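Local coordinates for carbonic anhydrase (PDB 6Y04), which probably catalyses the reversible hydration of carbon dioxide to hydrogencarbonate and a proton, as a zinc-dependent beta-class carbonic anhydrase, at residues Lys26-His31 with Leu86-Ile91; Asp39-Asn44 with Ile168-Gly173; Ala104-Leu109 with Lys125-Leu130. One frame throughout, in Å; residues are numbered along the deposited sequence.

In the fold
Contacts 1 and 2 join loops at the ends of strands of the beta-carbonic anhydrase sheet; contact 3 lies apart, between two helices. Contact 1 joins the loop before strand 32-36 to the turn that leads into strand 90-96. Contact 2 joins the loops that follow strands 32-36 and 163-168, close to the zinc site. Along the chain these two alternate their segments. Contact 3 packs helix 106-115 on helix 120-134 and falls between the two halves of contact 2. Centres of contacts 1 and 2 are 23 Å apart, those of 2 and 3 are 26 Å apart, and those of 1 and 3 are 35 Å apart. All three contacts also touch the second subunit, so each adjoins the dimer interface.

Contact 1: Lys26-His31 with Leu86-Ile91; sequences KAPQRH and LGVQEI
His31 O accepts two backbone N-H groups, from Gln89, just before strand 90-96, and from Glu90, its first residue. Gln89 N to His31 O is 2.7 Å and nearly straight, with 174° at the hydrogen. The bond from Glu90 N to His31 O is longer, 3.3 Å, and bent, but its donor lies in the carbonyl plane. The side chains of His31 and Gln89 run side by side in the same direction, helped by a shared first torsion, CG anti to the carbonyl carbon. Their ring and amide planes are 22° apart, and Gln89 NE2 lies over one ring face, offset toward the rim.

Further along, Pro28 CG meets Val88 CG2 at 3.6 Å, and Pro28 CD lies 4.0 Å from Leu86 CB. The proline crosses both side chains at about a right angle. Ala27 CB rests against Leu86 O at 3.6 Å.

One water donates to Pro28 O and also bonds His31 ND1; its approach to Leu86 O is doubtfully short. The contact ties the entry of strand 32-36 to that of strand 90-96, its parallel neighbour in the sheet. A type I turn from Pro28 to His31 shapes Lys26-His31, closed by His31 N to Pro28 O. Gly87, with positive phi, is the first residue after helix 74-85 to leave helical angles. Thr58 of strand 57-61 touches both Pro28 and Val88, while Thr40 of the second subunit packs on Pro28.

Contact 2: Asp39-Asn44 with Ile168-Gly173; sequences DTRLVN and IHPDTG
Arg41 lays one face of its guanidinium over Pro170. Pro170 CB sits 3.8 Å above the centre of that plane, and Pro170 CG is 3.9 Å from Arg41 CZ. The two side chains run side by side in the same direction. A bend at chi3 (-64°) turns the end of the arginine back to Asp39. There Arg41 grips the carboxylate side-on: NE bonds Asp39 OD1 at 3.0 Å and NH2 bonds Asp39 OD2 at 2.9 Å. Both oxygens are met on their syn sides, but somewhat out of the carboxylate plane. Asp39 OD1 also takes Arg41 N on its anti lone pair, which makes an Asx turn. The two side-chain bonds fix the rotation of the guanidinium; the third, from the backbone N, holds the carboxylate.

This Asp-Arg pair is a hallmark of beta-carbonic anhydrases. Asp39 is a predicted zinc ligand, but the zinc ion here is held by Cys37, His96 and Cys99. The apolar part is made by Leu42 CD2, which reaches Ile168 CG2 at 4.1 Å as the two side chains slide past each other. Leu42 also touches Cys37, and Ile168 touches His96.

The side toward Asp171 is looser. Arg41 NH1 stands 4.4 Å from Asp171 OD1, too far for a salt bridge. A water in the guanidinium plane connects them, accepting from NH1 and donating to Asp171 OD1. Within Ile168-Gly173, His169 ND1 receives Asp171 N at 3.0 Å.

Contact 3: Ala104-Leu109 with Lys125-Leu130; sequences ASTDSL and KFKSDL
Thr106 CG2 presses on the facing helix, 3.5 Å from Lys127 O and 3.9 Å from Leu130 CG. The methyl stands anti to the carbonyl carbon of its own residue (chi1 42° for OG1), and its side chain slides past that of Leu130 in the opposite direction. Leu109 adds to this apolar layer, with CD1 at 4.1 Å from Leu130 CD2.

Thr106 OG1 approaches Lys127 CE, but its polar partner lies elsewhere. It is hydrogen-bonded to Asp135 OD2, just beyond the end of helix 120-134, so the buried hydroxyl is satisfied while its methyl serves the packing. The salt bridge across the contact lies at the exposed Asp107. Lys127 NZ bonds Asp107 OD1 at 3.2 Å and meets that oxygen nearly along its C-O axis. The lysine leaves its helix with CG anti to the backbone N (chi1 175°) and bends at chi3 to reach the carboxylate.

Several polar groups at the start of helix 106-115 are bonded within the turn. Ser105 is the N-cap, and its OG accepts from Ser108 N at 3.1 Å. Ser105 O takes two donors, Leu109 N at 3.0 Å and Ser108 OG at 3.2 Å, both from the same face of its plane. Ser108 OG also has a weak bond to Glu85 of the second subunit.

This is a helix-helix contact between consecutive helices, about 13 Å from the zinc ion at the side chain of Leu109. Tyr84 of the second subunit packs on Leu109, and Leu72 of that subunit packs on Leu130, so the two leucines also belong to the dimer interface. Apolar packing and a hydroxyl bonded to Asp135 lie on the buried side, whereas the ion pair is on the exposed side, where solvent would probably weaken its pull.

Contact 1: Lys26-His31 with Leu86-Ile91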
loop_
_atom_site.group_PDB
_atom_site.type_symbol
_atom_site.label_atom_id
_atom_site.label_comp_id
_atom_site.label_asym_id
_atom_site.label_seq_id
_atom_site.Cartn_x
_atom_site.Cartn_y
_atom_site.Cartn_z
ATOM N N LYS A 26 -14.416 0.732 -11.771
ATOM C CA LYS A 26 -13.872 0.628 -10.429
ATOM C C LYS A 26 -13.076 -0.667 -10.267
ATOM O O LYS A 26 -12.253 -0.762 -9.358
ATOM C CB LYS A 26 -14.981 0.769 -9.383
ATOM C CG LYS A 26 -16.025 -0.340 -9.378
ATOM C CD LYS A 26 -17.337 0.021 -8.701
ATOM C CE LYS A 26 -18.523 -0.734 -9.278
ATOM N NZ LYS A 26 -18.614 -2.124 -8.766
ATOM N N ALA A 27 -13.332 -1.652 -11.141
ATOM C CA ALA A 27 -12.632 -2.931 -11.123
ATOM C C ALA A 27 -11.415 -2.879 -12.050
ATOM O O ALA A 27 -11.479 -2.288 -13.125
ATOM C CB ALA A 27 -13.568 -4.059 -11.496
ATOM N N PRO A 28 -10.265 -3.480 -11.659
ATOM C CA PRO A 28 -9.083 -3.535 -12.522
ATOM C C PRO A 28 -9.314 -4.337 -13.802
ATOM O O PRO A 28 -9.667 -5.519 -13.750
ATOM C CB PRO A 28 -8.007 -4.202 -11.653
ATOM C CG PRO A 28 -8.781 -4.928 -10.567
ATOM C CD PRO A 28 -10.039 -4.116 -10.351
ATOM N N GLN A 29 -9.056 -3.683 -14.943
ATOM C CA GLN A 29 -9.470 -4.193 -16.240
ATOM C C GLN A 29 -8.545 -5.301 -16.747
ATOM O O GLN A 29 -8.864 -5.960 -17.732
ATOM C CB GLN A 29 -9.690 -3.039 -17.226
ATOM C CG GLN A 29 -10.889 -2.159 -16.870
ATOM C CD GLN A 29 -12.183 -2.937 -16.826
ATOM O OE1 GLN A 29 -12.713 -3.361 -17.851
ATOM N NE2 GLN A 29 -12.700 -3.147 -15.624
ATOM N N ARG A 30 -7.408 -5.526 -16.075
ATOM C CA ARG A 30 -6.543 -6.634 -16.456
ATOM C C ARG A 30 -6.593 -7.736 -15.398
ATOM O O ARG A 30 -5.896 -8.745 -15.521
ATOM C CB ARG A 30 -5.115 -6.152 -16.712
ATOM C CG ARG A 30 -4.932 -5.481 -18.064
ATOM C CD ARG A 30 -3.565 -4.850 -18.156
ATOM N NE ARG A 30 -2.469 -5.806 -18.066
ATOM C CZ ARG A 30 -1.186 -5.466 -18.007
ATOM N NH1 ARG A 30 -0.822 -4.193 -18.046
ATOM N NH2 ARG A 30 -0.263 -6.405 -17.922
ATOM N N HIS A 31 -7.421 -7.526 -14.365
ATOM C CA HIS A 31 -7.735 -8.529 -13.358
ATOM C C HIS A 31 -6.479 -8.936 -12.593
ATOM O O HIS A 31 -6.301 -10.111 -12.272
ATOM C CB HIS A 31 -8.427 -9.746 -13.987
ATOM C CG HIS A 31 -9.517 -9.416 -14.950
ATOM N ND1 HIS A 31 -10.743 -8.912 -14.541
ATOM C CD2 HIS A 31 -9.570 -9.523 -16.293
ATOM C CE1 HIS A 31 -11.492 -8.690 -15.600
ATOM N NE2 HIS A 31 -10.804 -9.082 -16.686
ATOM N N LEU A 86 -13.487 -7.657 -6.620
ATOM C CA LEU A 86 -13.094 -6.833 -7.756
ATOM C C LEU A 86 -12.611 -7.648 -8.959
ATOM O O LEU A 86 -12.191 -7.063 -9.959
ATOM C CB LEU A 86 -12.038 -5.824 -7.302
ATOM C CG LEU A 86 -12.546 -4.713 -6.380
ATOM C CD1 LEU A 86 -11.376 -3.937 -5.796
ATOM C CD2 LEU A 86 -13.501 -3.774 -7.110
ATOM N N GLY A 87 -12.650 -8.985 -8.862
ATOM C CA GLY A 87 -12.460 -9.849 -10.018
ATOM C C GLY A 87 -10.999 -10.106 -10.392
ATOM O O GLY A 87 -10.726 -10.533 -11.508
ATOM N N VAL A 88 -10.064 -9.885 -9.455
ATOM C CA VAL A 88 -8.652 -10.115 -9.726
ATOM C C VAL A 88 -8.385 -11.618 -9.848
ATOM O O VAL A 88 -8.850 -12.403 -9.029
ATOM C CB VAL A 88 -7.738 -9.436 -8.682
ATOM C CG1 VAL A 88 -6.341 -10.035 -8.666
ATOM C CG2 VAL A 88 -7.660 -7.927 -8.874
ATOM N N GLN A 89 -7.594 -11.995 -10.857
ATOM C CA GLN A 89 -7.322 -13.390 -11.179
ATOM C C GLN A 89 -5.843 -13.733 -10.998
ATOM O O GLN A 89 -5.497 -14.909 -11.016
ATOM C CB GLN A 89 -7.710 -13.696 -12.625
ATOM C CG GLN A 89 -9.175 -13.452 -12.937
ATOM C CD GLN A 89 -9.400 -13.446 -14.433
ATOM O OE1 GLN A 89 -8.458 -13.445 -15.225
ATOM N NE2 GLN A 89 -10.660 -13.439 -14.845
ATOM N N GLU A 90 -4.978 -12.716 -10.848
ATOM C CA GLU A 90 -3.542 -12.928 -10.744
ATOM C C GLU A 90 -2.947 -11.950 -9.735
ATOM O O GLU A 90 -3.338 -10.783 -9.689
ATOM C CB GLU A 90 -2.868 -12.749 -12.107
ATOM C CG GLU A 90 -3.211 -13.842 -13.114
ATOM C CD GLU A 90 -2.419 -13.820 -14.410
ATOM O OE1 GLU A 90 -1.176 -13.748 -14.338
ATOM O OE2 GLU A 90 -3.041 -13.862 -15.495
ATOM N N ILE A 91 -1.992 -12.439 -8.936
ATOM C CA ILE A 91 -1.312 -11.586 -7.977
ATOM C C ILE A 91 0.177 -11.555 -8.312
ATOM O O ILE A 91 0.809 -12.600 -8.455
ATOM C CB ILE A 91 -1.563 -12.050 -6.526
ATOM C CG1 ILE A 91 -3.049 -12.041 -6.154
ATOM C CG2 ILE A 91 -0.732 -11.238 -5.538
ATOM C CD1 ILE A 91 -3.360 -12.781 -4.863
HETATM O O HOH W 1 -11.028 -7.044 -12.074
#

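Contact 2: Asp39-Asn44 with Ile168-Gly173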
loop_
_atom_site.group_PDB
_atom_site.type_symbol
_atom_site.label_atom_id
_atom_site.label_comp_id
_atom_site.label_asym_id
_atom_site.label_seq_id
_atom_site.Cartn_x
_atom_site.Cartn_y
_atom_site.Cartn_z
ATOM N N ASP A 39 8.466 2.444 -1.130
ATOM C CA ASP A 39 9.693 3.173 -1.431
ATOM C C ASP A 39 9.405 4.391 -2.307
ATOM O O ASP A 39 8.696 4.299 -3.310
ATOM C CB ASP A 39 10.763 2.247 -2.025
ATOM C CG ASP A 39 12.163 2.849 -2.071
ATOM O OD1 ASP A 39 12.378 3.773 -2.872
ATOM O OD2 ASP A 39 13.032 2.391 -1.296
ATOM N N THR A 40 9.999 5.528 -1.920
ATOM C CA THR A 40 9.781 6.801 -2.597
ATOM C C THR A 40 10.113 6.716 -4.091
ATOM O O THR A 40 9.530 7.442 -4.889
ATOM C CB THR A 40 10.560 7.938 -1.921
ATOM O OG1 THR A 40 9.978 9.146 -2.410
ATOM C CG2 THR A 40 12.048 7.919 -2.202
ATOM N N ARG A 41 11.037 5.816 -4.455
ATOM C CA ARG A 41 11.598 5.744 -5.796
ATOM C C ARG A 41 10.661 5.009 -6.758
ATOM O O ARG A 41 10.853 5.084 -7.974
ATOM C CB ARG A 41 12.979 5.076 -5.753
ATOM C CG ARG A 41 14.066 5.955 -5.148
ATOM C CD ARG A 41 15.360 5.219 -4.860
ATOM N NE ARG A 41 15.134 4.209 -3.843
ATOM C CZ ARG A 41 16.074 3.432 -3.320
ATOM N NH1 ARG A 41 17.329 3.556 -3.721
ATOM N NH2 ARG A 41 15.750 2.534 -2.402
ATOM N N LEU A 42 9.668 4.287 -6.206
ATOM C CA LEU A 42 8.762 3.489 -7.019
ATOM C C LEU A 42 7.510 4.286 -7.373
ATOM O O LEU A 42 6.765 3.884 -8.265
ATOM C CB LEU A 42 8.419 2.185 -6.297
ATOM C CG LEU A 42 9.611 1.299 -5.930
ATOM C CD1 LEU A 42 9.154 0.062 -5.160
ATOM C CD2 LEU A 42 10.404 0.908 -7.166
ATOM N N VAL A 43 7.306 5.426 -6.700
ATOM C CA VAL A 43 6.158 6.296 -6.930
ATOM C C VAL A 43 6.274 6.931 -8.314
ATOM O O VAL A 43 7.266 7.589 -8.612
ATOM C CB VAL A 43 6.051 7.375 -5.831
ATOM C CG1 VAL A 43 4.931 8.380 -6.098
ATOM C CG2 VAL A 43 5.930 6.766 -4.442
ATOM N N ASN A 44 5.241 6.744 -9.142
ATOM C CA ASN A 44 5.221 7.200 -10.525
ATOM C C ASN A 44 6.390 6.597 -11.293
ATOM O O ASN A 44 7.071 7.290 -12.049
ATOM C CB ASN A 44 5.214 8.726 -10.656
ATOM C CG ASN A 44 3.877 9.338 -10.309
ATOM O OD1 ASN A 44 2.826 8.714 -10.472
ATOM N ND2 ASN A 44 3.909 10.571 -9.837
ATOM N N ILE A 168 12.181 -5.541 -8.810
ATOM C CA ILE A 168 12.454 -4.334 -9.570
ATOM C C ILE A 168 13.667 -3.641 -8.954
ATOM O O ILE A 168 13.854 -3.657 -7.737
ATOM C CB ILE A 168 11.216 -3.409 -9.670
ATOM C CG1 ILE A 168 11.477 -2.199 -10.571
ATOM C CG2 ILE A 168 10.706 -2.989 -8.297
ATOM C CD1 ILE A 168 10.248 -1.395 -10.929
ATOM N N HIS A 169 14.490 -3.049 -9.826
ATOM C CA HIS A 169 15.589 -2.204 -9.394
ATOM C C HIS A 169 15.107 -0.762 -9.264
ATOM O O HIS A 169 14.627 -0.169 -10.230
ATOM C CB HIS A 169 16.795 -2.340 -10.332
ATOM C CG HIS A 169 18.017 -1.711 -9.750
ATOM N ND1 HIS A 169 18.109 -0.343 -9.522
ATOM C CD2 HIS A 169 19.178 -2.245 -9.314
ATOM C CE1 HIS A 169 19.272 -0.066 -8.973
ATOM N NE2 HIS A 169 19.947 -1.214 -8.847
ATOM N N PRO A 170 15.254 -0.130 -8.081
ATOM C CA PRO A 170 14.641 1.179 -7.839
ATOM C C PRO A 170 15.262 2.346 -8.614
ATOM O O PRO A 170 14.664 3.420 -8.691
ATOM C CB PRO A 170 14.759 1.345 -6.316
ATOM C CG PRO A 170 15.954 0.501 -5.928
ATOM C CD PRO A 170 16.005 -0.642 -6.922
ATOM N N ASP A 171 16.433 2.123 -9.223
ATOM C CA ASP A 171 17.099 3.167 -9.993
ATOM C C ASP A 171 16.832 3.002 -11.485
ATOM O O ASP A 171 16.391 3.945 -12.131
ATOM C CB ASP A 171 18.602 3.189 -9.727
ATOM C CG ASP A 171 18.944 3.665 -8.330
ATOM O OD1 ASP A 171 18.308 4.645 -7.874
ATOM O OD2 ASP A 171 19.842 3.056 -7.707
ATOM N N THR A 172 17.125 1.809 -12.018
ATOM C CA THR A 172 17.068 1.543 -13.448
ATOM C C THR A 172 15.640 1.197 -13.855
ATOM O O THR A 172 15.217 1.525 -14.964
ATOM C CB THR A 172 17.998 0.388 -13.856
ATOM O OG1 THR A 172 17.512 -0.823 -13.278
ATOM C CG2 THR A 172 19.443 0.600 -13.456
ATOM N N GLY A 173 14.927 0.511 -12.949
ATOM C CA GLY A 173 13.563 0.072 -13.185
ATOM C C GLY A 173 13.507 -1.302 -13.844
ATOM O O GLY A 173 12.442 -1.739 -14.266
HETATM O O HOH W 2 18.951 5.265 -5.514
#

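Contact 3: Ala104-Leu109 with Lys125-Leu130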
loop_
_atom_site.group_PDB
_atom_site.type_symbol
_atom_site.label_atom_id
_atom_site.label_comp_id
_atom_site.label_asym_id
_atom_site.label_seq_id
_atom_site.Cartn_x
_atom_site.Cartn_y
_atom_site.Cartn_z
ATOM N N ALA A 104 16.716 -2.436 8.534
ATOM C CA ALA A 104 15.859 -1.960 9.605
ATOM C C ALA A 104 15.655 -3.102 10.594
ATOM O O ALA A 104 15.435 -4.244 10.208
ATOM C CB ALA A 104 14.544 -1.474 9.050
ATOM N N SER A 105 15.750 -2.782 11.881
ATOM C CA SER A 105 15.638 -3.777 12.931
ATOM C C SER A 105 14.868 -3.163 14.091
ATOM O O SER A 105 14.653 -1.955 14.109
ATOM C CB SER A 105 17.000 -4.242 13.365
ATOM O OG SER A 105 17.694 -3.196 14.018
ATOM N N THR A 106 14.470 -3.997 15.059
ATOM C CA THR A 106 13.779 -3.510 16.242
ATOM C C THR A 106 14.727 -2.645 17.069
ATOM O O THR A 106 14.301 -1.676 17.693
ATOM C CB THR A 106 13.129 -4.646 17.048
ATOM O OG1 THR A 106 14.045 -5.737 17.109
ATOM C CG2 THR A 106 11.835 -5.136 16.440
ATOM N N ASP A 107 16.021 -2.989 17.036
ATOM C CA ASP A 107 17.036 -2.225 17.740
ATOM C C ASP A 107 17.115 -0.809 17.181
ATOM O O ASP A 107 17.046 0.143 17.945
ATOM C CB ASP A 107 18.354 -2.997 17.806
ATOM C CG ASP A 107 18.335 -4.089 18.870
ATOM O OD1 ASP A 107 17.242 -4.386 19.399
ATOM O OD2 ASP A 107 19.415 -4.631 19.182
ATOM N N SER A 108 17.243 -0.686 15.854
ATOM C CA SER A 108 17.448 0.600 15.199
ATOM C C SER A 108 16.197 1.468 15.324
ATOM O O SER A 108 16.292 2.669 15.563
ATOM C CB SER A 108 17.879 0.436 13.757
ATOM O OG SER A 108 16.784 0.101 12.916
ATOM N N LEU A 109 15.022 0.840 15.196
ATOM C CA LEU A 109 13.770 1.569 15.329
ATOM C C LEU A 109 13.580 1.985 16.782
ATOM O O LEU A 109 13.127 3.098 17.044
ATOM C CB LEU A 109 12.600 0.718 14.829
ATOM C CG LEU A 109 12.499 0.570 13.311
ATOM C CD1 LEU A 109 11.540 -0.540 12.955
ATOM C CD2 LEU A 109 12.072 1.867 12.633
ATOM N N LYS A 125 6.885 -3.262 24.830
ATOM C CA LYS A 125 5.590 -3.902 24.672
ATOM C C LYS A 125 5.423 -4.391 23.235
ATOM O O LYS A 125 4.902 -5.479 23.014
ATOM C CB LYS A 125 4.480 -2.937 25.099
ATOM C CG LYS A 125 3.140 -3.568 25.453
ATOM C CD LYS A 125 2.176 -2.596 26.135
ATOM C CE LYS A 125 0.712 -2.994 26.038
ATOM N NZ LYS A 125 0.138 -2.687 24.704
ATOM N N PHE A 126 5.908 -3.608 22.262
ATOM C CA PHE A 126 5.636 -3.875 20.856
ATOM C C PHE A 126 6.794 -4.589 20.164
ATOM O O PHE A 126 6.632 -5.048 19.037
ATOM C CB PHE A 126 5.215 -2.589 20.140
ATOM C CG PHE A 126 3.789 -2.180 20.414
ATOM C CD1 PHE A 126 2.731 -2.984 20.000
ATOM C CD2 PHE A 126 3.498 -1.005 21.096
ATOM C CE1 PHE A 126 1.416 -2.627 20.261
ATOM C CE2 PHE A 126 2.181 -0.649 21.357
ATOM C CZ PHE A 126 1.143 -1.458 20.940
ATOM N N LYS A 127 7.937 -4.695 20.858
ATOM C CA LYS A 127 9.189 -5.166 20.282
ATOM C C LYS A 127 9.025 -6.540 19.632
ATOM O O LYS A 127 9.556 -6.775 18.547
ATOM C CB LYS A 127 10.302 -5.185 21.337
ATOM C CG LYS A 127 11.632 -5.785 20.885
ATOM C CD LYS A 127 12.819 -5.373 21.730
ATOM C CE LYS A 127 14.053 -5.074 20.896
ATOM N NZ LYS A 127 14.959 -4.115 21.571
ATOM N N SER A 128 8.302 -7.440 20.304
ATOM C CA SER A 128 8.172 -8.806 19.827
ATOM C C SER A 128 7.364 -8.863 18.528
ATOM O O SER A 128 7.784 -9.491 17.554
ATOM C CB SER A 128 7.584 -9.676 20.887
ATOM O OG SER A 128 8.161 -10.966 20.811
ATOM N N ASP A 129 6.206 -8.187 18.527
ATOM C CA ASP A 129 5.350 -8.116 17.354
ATOM C C ASP A 129 6.067 -7.414 16.201
ATOM O O ASP A 129 6.017 -7.888 15.067
ATOM C CB ASP A 129 4.009 -7.450 17.672
ATOM C CG ASP A 129 3.138 -8.247 18.626
ATOM O OD1 ASP A 129 3.146 -9.491 18.523
ATOM O OD2 ASP A 129 2.461 -7.610 19.467
ATOM N N LEU A 130 6.721 -6.280 16.503
ATOM C CA LEU A 130 7.382 -5.452 15.501
ATOM C C LEU A 130 8.461 -6.263 14.784
ATOM O O LEU A 130 8.711 -6.049 13.596
ATOM C CB LEU A 130 7.969 -4.203 16.173
ATOM C CG LEU A 130 8.656 -3.190 15.249
ATOM C CD1 LEU A 130 7.713 -2.689 14.168
ATOM C CD2 LEU A 130 9.225 -2.016 16.033
#